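Local coordinates for protein putative phosphosugar isomerases (Salmonella typhimurium LT2, PDB 3FKJ) that probably binds a phosphorylated sugar or related carbohydrate derivative and may isomerise it, at residues A[215-220]-A[245-250]; A[66-71]-A[169-174]. One frame throughout, in Å; residues are numbered along the deposited sequence.

In the fold
Along the chain contact 2 closes before contact 1 opens. Contact 2 ties the turn ahead of strand 70-75, within this chain an outermost strand of the five-stranded parallel sheet in the N-terminal half, to the chain leaving helix 155-170. Contact 1 lies in the second, four-stranded parallel sheet, where 215-220 and 245-250 take in the ends of the neighbouring strands 213-218 and 241-246 and the chain just after them. Their centres are 27 Å apart and their nearest atoms about 13 Å, so they do not touch and share no strand. Two such alpha/beta halves are consistent with a double-SIS architecture. Both contacts also reach the second subunit, which places each near the dimer interface.

Contact 1. Residues A[215-220]-A[245-250]; sequences YMMGSG and IHSGEY
The beta-alpha-beta unit of strand 213-218, helix 223-238 and strand 241-246 brings two parallel strands together here, and Ile245 N meets Met216 O at 2.8 Å, nearly head-on to the carbonyl. Further along, Ser247 N donates to Gly218 O at 2.9 Å, from above the carbonyl plane. That same oxygen lies over one face of the His246 ring, and Ser219 CA makes a CH-pi contact over the ring, 4.0 Å from its centroid. The imidazole is held at both nitrogens: Gly248 N donates to ND1 in the ring plane, while NE2 is bonded to Glu78 of the second subunit, which also takes Gly220 N. Ser219 and Ser247 bring their CB atoms to 3.9 Å, and both hydroxyls bond to Asp277 OD1. As in SIS domains, these strand ends and the turns after them probably border the sugar-phosphate pocket. The Met217 side chain, a selenomethionine, has two modelled conformers; in the one described, whose contacts are therefore tentative, CG is anti to the backbone N (chi1 -172°) and passes Ser247 OG. A bend at chi3 follows, and SE lies above the Tyr250 ring at a distance, 4.6 Å from its centroid, a Met-aromatic contact. Ile245 CD1 lies 3.9 Å from Tyr215 CD1, while Met217 CE comes down over the face of the Tyr250 ring, 3.4 Å from Tyr250 CD1.

Contact 2. Residues A[66-71]-A[169-174]; sequences ASKLAV and QTEGYA
Glu171 OE2 accepts the backbone N-H of Ser67 at 2.8 Å, through its syn lone pair and with an N-H...O angle of 163°. The other oxygen of the carboxylate, Glu171 OE1, takes the next amide, Lys68 N, at 2.9 Å, but this N-H arrives from above the carboxylate plane, 45° out of it. Two successive main-chain donors thus grip both oxygens of one side chain, which limits its rotation about the CG-CD bond and probably helps offset its charge. The reach comes from an extended glutamate: beyond CG the chain is straight (chi2 -180°), carrying the carboxylate from the end of one segment into the turn of the other. That turn follows helix 56-65, with Ala66 the first residue to leave helical geometry, and leads into strand 70-75 of the N-terminal SIS domain. Glu171 itself sits just past helix 155-170, so the contact joins the chain just after that helix to the helix-to-strand connection beside strand 70-75. Apolar atoms line the carboxylate as well: Ala66 CB is 3.7 Å from Glu171 OE1, and Lys68 CB comes to 3.4 Å from that same oxygen. The lysine and glutamate chains run alongside one another with opposite headings, so Lys68 NZ ends 6.3 Å from Glu171 OE1 and makes no salt bridge with it. Instead the ammonium reaches a water, which in turn donates to Thr170 O at 2.6 Å. Nearby, Leu69 packs on Ile166 and Ala66 on Leu167 of helix 155-170, while Leu69 O accepts a bond from Arg42 of the second subunit.

Contact 1. Residues A[215-220]-A[245-250]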
ATOM      1  N   TYR A 215      10.944  13.064  -0.713  1.00 32.89           N
ATOM      2  CA  TYR A 215      10.465  11.758  -0.208  1.00 32.05           C
ATOM      3  C   TYR A 215       9.664  11.915   1.125  1.00 31.89           C
ATOM      4  O   TYR A 215      10.154  12.520   2.070  1.00 31.99           O
ATOM      5  CB  TYR A 215      11.617  10.741  -0.078  1.00 30.49           C
ATOM      6  CG  TYR A 215      12.238  10.375  -1.412  1.00 29.02           C
ATOM      7  CD1 TYR A 215      11.582   9.499  -2.293  1.00 29.25           C
ATOM      8  CD2 TYR A 215      13.449  10.941  -1.826  1.00 28.96           C
ATOM      9  CE1 TYR A 215      12.117   9.182  -3.524  1.00 30.63           C
ATOM     10  CE2 TYR A 215      14.008  10.628  -3.059  1.00 27.54           C
ATOM     11  CZ  TYR A 215      13.327   9.735  -3.914  1.00 29.04           C
ATOM     12  OH  TYR A 215      13.836   9.389  -5.135  1.00 29.97           O
HETATM   13  N   MSE A 216       8.411  11.432   1.112  1.00 29.97           N
HETATM   14  CA  MSE A 216       7.552  11.325   2.298  1.00 29.99           C
HETATM   15  C   MSE A 216       7.786  10.012   3.017  1.00 29.57           C
HETATM   16  O   MSE A 216       7.962   8.934   2.381  1.00 30.06           O
HETATM   17  CB  MSE A 216       6.082  11.394   1.921  1.00 29.10           C
HETATM   18  CG  MSE A 216       5.650  12.706   1.271  1.00 30.23           C
HETATM   19 SE   MSE A 216       6.139  14.302   2.228  0.75 22.84          SE
HETATM   20  CE  MSE A 216       5.344  13.704   4.007  1.00 24.91           C
HETATM   21  N   MSE A 217       7.803  10.085   4.336  1.00 29.87           N
HETATM   22  CA  MSE A 217       8.062   8.901   5.154  0.70 29.30           C
HETATM   23  C   MSE A 217       7.229   8.915   6.439  1.00 29.54           C
HETATM   24  O   MSE A 217       6.892   9.969   6.986  1.00 29.21           O
HETATM   25  CB  MSE A 217       9.578   8.803   5.455  0.70 28.26           C
HETATM   26  CG  MSE A 217      10.030   7.516   6.144  0.70 28.36           C
HETATM   27 SE   MSE A 217      11.986   7.429   6.422  0.52 24.55          SE
HETATM   28  CE  MSE A 217      12.536   7.898   4.681  0.70 20.77           C
ATOM     29  N   GLY A 218       6.915   7.713   6.894  1.00 29.56           N
ATOM     30  CA  GLY A 218       6.117   7.471   8.048  1.00 29.17           C
ATOM     31  C   GLY A 218       5.948   5.981   8.204  1.00 29.76           C
ATOM     32  O   GLY A 218       6.332   5.188   7.333  1.00 27.82           O
ATOM     33  N   SER A 219       5.374   5.601   9.334  1.00 30.74           N
ATOM     34  CA  SER A 219       5.101   4.206   9.634  1.00 29.34           C
ATOM     35  C   SER A 219       3.842   4.111  10.425  1.00 29.43           C
ATOM     36  O   SER A 219       3.323   5.117  10.886  1.00 29.44           O
ATOM     37  CB  SER A 219       6.252   3.597  10.457  1.00 30.07           C
ATOM     38  OG  SER A 219       6.343   4.215  11.737  1.00 28.46           O
ATOM     39  N   GLY A 220       3.380   2.891  10.647  1.00 30.18           N
ATOM     40  CA  GLY A 220       2.191   2.678  11.491  1.00 32.14           C
ATOM     41  C   GLY A 220       1.025   3.578  11.180  1.00 31.00           C
ATOM     42  O   GLY A 220       0.570   3.609  10.039  1.00 30.26           O
ATOM     43  N   ILE A 245       7.756   6.357   1.211  1.00 29.77           N
ATOM     44  CA  ILE A 245       8.574   5.259   1.688  1.00 30.47           C
ATOM     45  C   ILE A 245       8.143   4.983   3.135  1.00 30.96           C
ATOM     46  O   ILE A 245       8.194   5.887   4.002  1.00 31.98           O
ATOM     47  CB  ILE A 245      10.079   5.609   1.734  1.00 29.38           C
ATOM     48  CG1 ILE A 245      10.552   6.132   0.389  1.00 31.85           C
ATOM     49  CG2 ILE A 245      10.917   4.374   2.186  1.00 27.33           C
ATOM     50  CD1 ILE A 245      11.939   6.728   0.456  1.00 36.65           C
ATOM     51  N   HIS A 246       7.733   3.752   3.402  1.00 28.43           N
ATOM     52  CA  HIS A 246       7.497   3.320   4.758  1.00 29.94           C
ATOM     53  C   HIS A 246       8.858   3.301   5.498  1.00 32.21           C
ATOM     54  O   HIS A 246       9.893   2.821   4.952  1.00 28.57           O
ATOM     55  CB  HIS A 246       6.788   1.968   4.765  1.00 31.55           C
ATOM     56  CG  HIS A 246       6.302   1.548   6.112  1.00 34.52           C
ATOM     57  ND1 HIS A 246       7.160   1.169   7.123  1.00 32.91           N
ATOM     58  CD2 HIS A 246       5.051   1.451   6.619  1.00 32.52           C
ATOM     59  CE1 HIS A 246       6.457   0.869   8.199  1.00 39.02           C
ATOM     60  NE2 HIS A 246       5.178   1.042   7.924  1.00 32.22           N
ATOM     61  N   SER A 247       8.865   3.860   6.716  1.00 30.89           N
ATOM     62  CA  SER A 247      10.083   3.965   7.508  1.00 28.46           C
ATOM     63  C   SER A 247      10.835   2.628   7.614  1.00 28.91           C
ATOM     64  O   SER A 247      12.087   2.604   7.586  1.00 31.38           O
ATOM     65  CB  SER A 247       9.754   4.444   8.898  1.00 26.10           C
ATOM     66  OG  SER A 247       9.217   5.727   8.917  1.00 31.56           O
ATOM     67  N   GLY A 248      10.069   1.533   7.742  1.00 30.37           N
ATOM     68  CA  GLY A 248      10.580   0.186   7.859  1.00 30.88           C
ATOM     69  C   GLY A 248      11.212  -0.256   6.546  1.00 33.57           C
ATOM     70  O   GLY A 248      12.326  -0.800   6.535  1.00 33.12           O
ATOM     71  N   GLU A 249      10.508   0.046   5.450  1.00 31.82           N
ATOM     72  CA  GLU A 249      10.961  -0.236   4.064  1.00 32.18           C
ATOM     73  C   GLU A 249      12.194   0.542   3.584  1.00 33.84           C
ATOM     74  O   GLU A 249      12.950   0.063   2.733  1.00 32.24           O
ATOM     75  CB  GLU A 249       9.791   0.010   3.101  1.00 31.58           C
ATOM     76  CG  GLU A 249       8.696  -1.072   3.172  1.00 33.68           C
ATOM     77  CD  GLU A 249       9.158  -2.395   2.523  1.00 37.38           C
ATOM     78  OE1 GLU A 249       9.278  -2.401   1.276  1.00 34.88           O
ATOM     79  OE2 GLU A 249       9.375  -3.417   3.239  1.00 28.75           O
ATOM     80  N   TYR A 250      12.397   1.740   4.125  1.00 32.20           N
ATOM     81  CA  TYR A 250      13.531   2.593   3.764  1.00 31.85           C
ATOM     82  C   TYR A 250      14.878   1.858   3.666  1.00 32.09           C
ATOM     83  O   TYR A 250      15.657   2.051   2.718  1.00 31.20           O
ATOM     84  CB  TYR A 250      13.645   3.671   4.825  1.00 33.48           C
ATOM     85  CG  TYR A 250      14.755   4.713   4.617  1.00 29.12           C
ATOM     86  CD1 TYR A 250      14.743   5.567   3.518  1.00 35.50           C
ATOM     87  CD2 TYR A 250      15.756   4.862   5.547  1.00 26.70           C
ATOM     88  CE1 TYR A 250      15.719   6.533   3.350  1.00 40.37           C
ATOM     89  CE2 TYR A 250      16.762   5.834   5.397  1.00 33.33           C
ATOM     90  CZ  TYR A 250      16.739   6.667   4.295  1.00 36.49           C
ATOM     91  OH  TYR A 250      17.699   7.640   4.123  1.00 32.40           O
TER
HETATM   92  O   HOH W   1       1.723   1.272   8.262  1.00 26.66           O

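Contact 2. Residues A[66-71]-A[169-174]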
ATOM      1  N   ALA A  66      -8.828  -5.505  15.681  1.00 33.25           N
ATOM      2  CA  ALA A  66      -9.835  -6.523  15.323  1.00 32.40           C
ATOM      3  C   ALA A  66      -9.228  -7.899  15.066  1.00 34.87           C
ATOM      4  O   ALA A  66      -8.382  -8.031  14.206  1.00 35.53           O
ATOM      5  CB  ALA A  66     -10.608  -6.088  14.072  1.00 31.33           C
ATOM      6  N   SER A  67      -9.709  -8.921  15.788  1.00 34.50           N
ATOM      7  CA  SER A  67      -9.292 -10.314  15.629  1.00 34.13           C
ATOM      8  C   SER A  67     -10.122 -11.153  14.670  1.00 32.87           C
ATOM      9  O   SER A  67      -9.641 -12.174  14.153  1.00 33.73           O
ATOM     10  CB  SER A  67      -9.286 -11.026  17.000  1.00 34.93           C
ATOM     11  OG  SER A  67      -8.397 -10.359  17.864  1.00 45.98           O
ATOM     12  N   LYS A  68     -11.372 -10.760  14.436  1.00 32.30           N
ATOM     13  CA  LYS A  68     -12.253 -11.570  13.588  1.00 34.59           C
ATOM     14  C   LYS A  68     -12.396 -11.012  12.181  1.00 35.42           C
ATOM     15  O   LYS A  68     -12.624 -11.738  11.231  1.00 36.72           O
ATOM     16  CB  LYS A  68     -13.635 -11.676  14.205  1.00 35.08           C
ATOM     17  CG  LYS A  68     -13.697 -12.340  15.579  1.00 40.65           C
ATOM     18  CD  LYS A  68     -15.161 -12.288  16.073  1.00 47.81           C
ATOM     19  CE  LYS A  68     -15.346 -12.764  17.482  1.00 51.32           C
ATOM     20  NZ  LYS A  68     -16.798 -12.976  17.733  1.00 53.45           N
ATOM     21  N   LEU A  69     -12.251  -9.715  12.056  1.00 35.75           N
ATOM     22  CA  LEU A  69     -12.514  -9.027  10.809  1.00 36.29           C
ATOM     23  C   LEU A  69     -11.436  -9.199   9.768  1.00 34.77           C
ATOM     24  O   LEU A  69     -10.243  -9.151  10.077  1.00 37.54           O
ATOM     25  CB  LEU A  69     -12.616  -7.548  11.132  1.00 37.71           C
ATOM     26  CG  LEU A  69     -13.600  -6.675  10.428  1.00 40.58           C
ATOM     27  CD1 LEU A  69     -14.978  -7.156  10.824  1.00 42.16           C
ATOM     28  CD2 LEU A  69     -13.345  -5.238  10.878  1.00 37.21           C
ATOM     29  N   ALA A  70     -11.858  -9.377   8.523  1.00 34.47           N
ATOM     30  CA  ALA A  70     -10.972  -9.262   7.376  1.00 34.02           C
ATOM     31  C   ALA A  70     -11.187  -7.841   6.833  1.00 35.66           C
ATOM     32  O   ALA A  70     -12.332  -7.438   6.598  1.00 34.58           O
ATOM     33  CB  ALA A  70     -11.305 -10.310   6.343  1.00 33.09           C
ATOM     34  N   VAL A  71     -10.080  -7.082   6.691  1.00 35.11           N
ATOM     35  CA  VAL A  71     -10.111  -5.670   6.319  1.00 32.90           C
ATOM     36  C   VAL A  71      -9.359  -5.418   5.003  1.00 32.77           C
ATOM     37  O   VAL A  71      -8.165  -5.753   4.885  1.00 32.66           O
ATOM     38  CB  VAL A  71      -9.570  -4.778   7.465  1.00 35.49           C
ATOM     39  CG1 VAL A  71      -9.588  -3.313   7.068  1.00 35.06           C
ATOM     40  CG2 VAL A  71     -10.427  -5.007   8.725  1.00 27.11           C
ATOM     41  N   GLN A 169     -18.935  -2.944  18.319  1.00 31.94           N
ATOM     42  CA  GLN A 169     -20.259  -3.585  18.252  1.00 32.91           C
ATOM     43  C   GLN A 169     -20.187  -5.041  17.753  1.00 33.17           C
ATOM     44  O   GLN A 169     -21.196  -5.726  17.714  1.00 33.07           O
ATOM     45  CB  GLN A 169     -21.207  -2.762  17.364  1.00 31.62           C
ATOM     46  CG  GLN A 169     -21.605  -1.406  17.959  1.00 35.02           C
ATOM     47  CD  GLN A 169     -22.587  -0.644  17.102  1.00 33.32           C
ATOM     48  OE1 GLN A 169     -23.564  -1.204  16.610  1.00 36.13           O
ATOM     49  NE2 GLN A 169     -22.339   0.642  16.922  1.00 28.00           N
ATOM     50  N   THR A 170     -18.991  -5.487  17.342  1.00 34.60           N
ATOM     51  CA  THR A 170     -18.778  -6.878  16.937  1.00 35.33           C
ATOM     52  C   THR A 170     -17.871  -7.668  17.893  1.00 36.17           C
ATOM     53  O   THR A 170     -18.093  -8.841  18.126  1.00 38.97           O
ATOM     54  CB  THR A 170     -18.209  -6.970  15.488  1.00 33.97           C
ATOM     55  OG1 THR A 170     -16.905  -6.371  15.415  1.00 30.99           O
ATOM     56  CG2 THR A 170     -19.139  -6.284  14.498  1.00 30.84           C
ATOM     57  N   GLU A 171     -16.836  -7.052  18.426  1.00 36.60           N
ATOM     58  CA  GLU A 171     -15.902  -7.765  19.292  1.00 37.07           C
ATOM     59  C   GLU A 171     -15.804  -7.167  20.689  1.00 36.02           C
ATOM     60  O   GLU A 171     -15.248  -7.772  21.594  1.00 36.37           O
ATOM     61  CB  GLU A 171     -14.504  -7.788  18.652  1.00 38.01           C
ATOM     62  CG  GLU A 171     -14.444  -8.494  17.329  1.00 37.77           C
ATOM     63  CD  GLU A 171     -13.047  -8.523  16.685  1.00 42.82           C
ATOM     64  OE1 GLU A 171     -12.989  -8.574  15.427  1.00 33.82           O
ATOM     65  OE2 GLU A 171     -12.018  -8.551  17.405  1.00 37.30           O
ATOM     66  N   GLY A 172     -16.318  -5.970  20.852  1.00 36.18           N
ATOM     67  CA  GLY A 172     -16.077  -5.175  22.043  1.00 35.58           C
ATOM     68  C   GLY A 172     -14.712  -4.504  21.983  1.00 34.33           C
ATOM     69  O   GLY A 172     -13.805  -4.958  21.300  1.00 31.98           O
ATOM     70  N   TYR A 173     -14.574  -3.406  22.714  1.00 35.54           N
ATOM     71  CA  TYR A 173     -13.324  -2.700  22.768  1.00 35.44           C
ATOM     72  C   TYR A 173     -13.207  -2.039  24.104  1.00 35.42           C
ATOM     73  O   TYR A 173     -13.957  -1.116  24.395  1.00 36.09           O
ATOM     74  CB  TYR A 173     -13.259  -1.648  21.658  1.00 35.30           C
ATOM     75  CG  TYR A 173     -11.976  -0.866  21.643  1.00 31.15           C
ATOM     76  CD1 TYR A 173     -10.725  -1.528  21.642  1.00 35.32           C
ATOM     77  CD2 TYR A 173     -11.990   0.519  21.594  1.00 27.96           C
ATOM     78  CE1 TYR A 173      -9.518  -0.805  21.601  1.00 35.57           C
ATOM     79  CE2 TYR A 173     -10.796   1.256  21.549  1.00 28.34           C
ATOM     80  CZ  TYR A 173      -9.559   0.580  21.545  1.00 34.63           C
ATOM     81  OH  TYR A 173      -8.388   1.288  21.506  1.00 33.71           O
ATOM     82  N   ALA A 174     -12.258  -2.524  24.901  1.00 38.19           N
ATOM     83  CA  ALA A 174     -12.069  -2.067  26.290  1.00 37.84           C
ATOM     84  C   ALA A 174     -11.766  -0.597  26.375  1.00 37.26           C
ATOM     85  O   ALA A 174     -12.187   0.036  27.311  1.00 39.15           O
ATOM     86  CB  ALA A 174     -10.959  -2.857  26.982  1.00 38.95           C
TER
HETATM   87  O   HOH W   2     -18.985 -10.936  16.819  1.00 29.57           O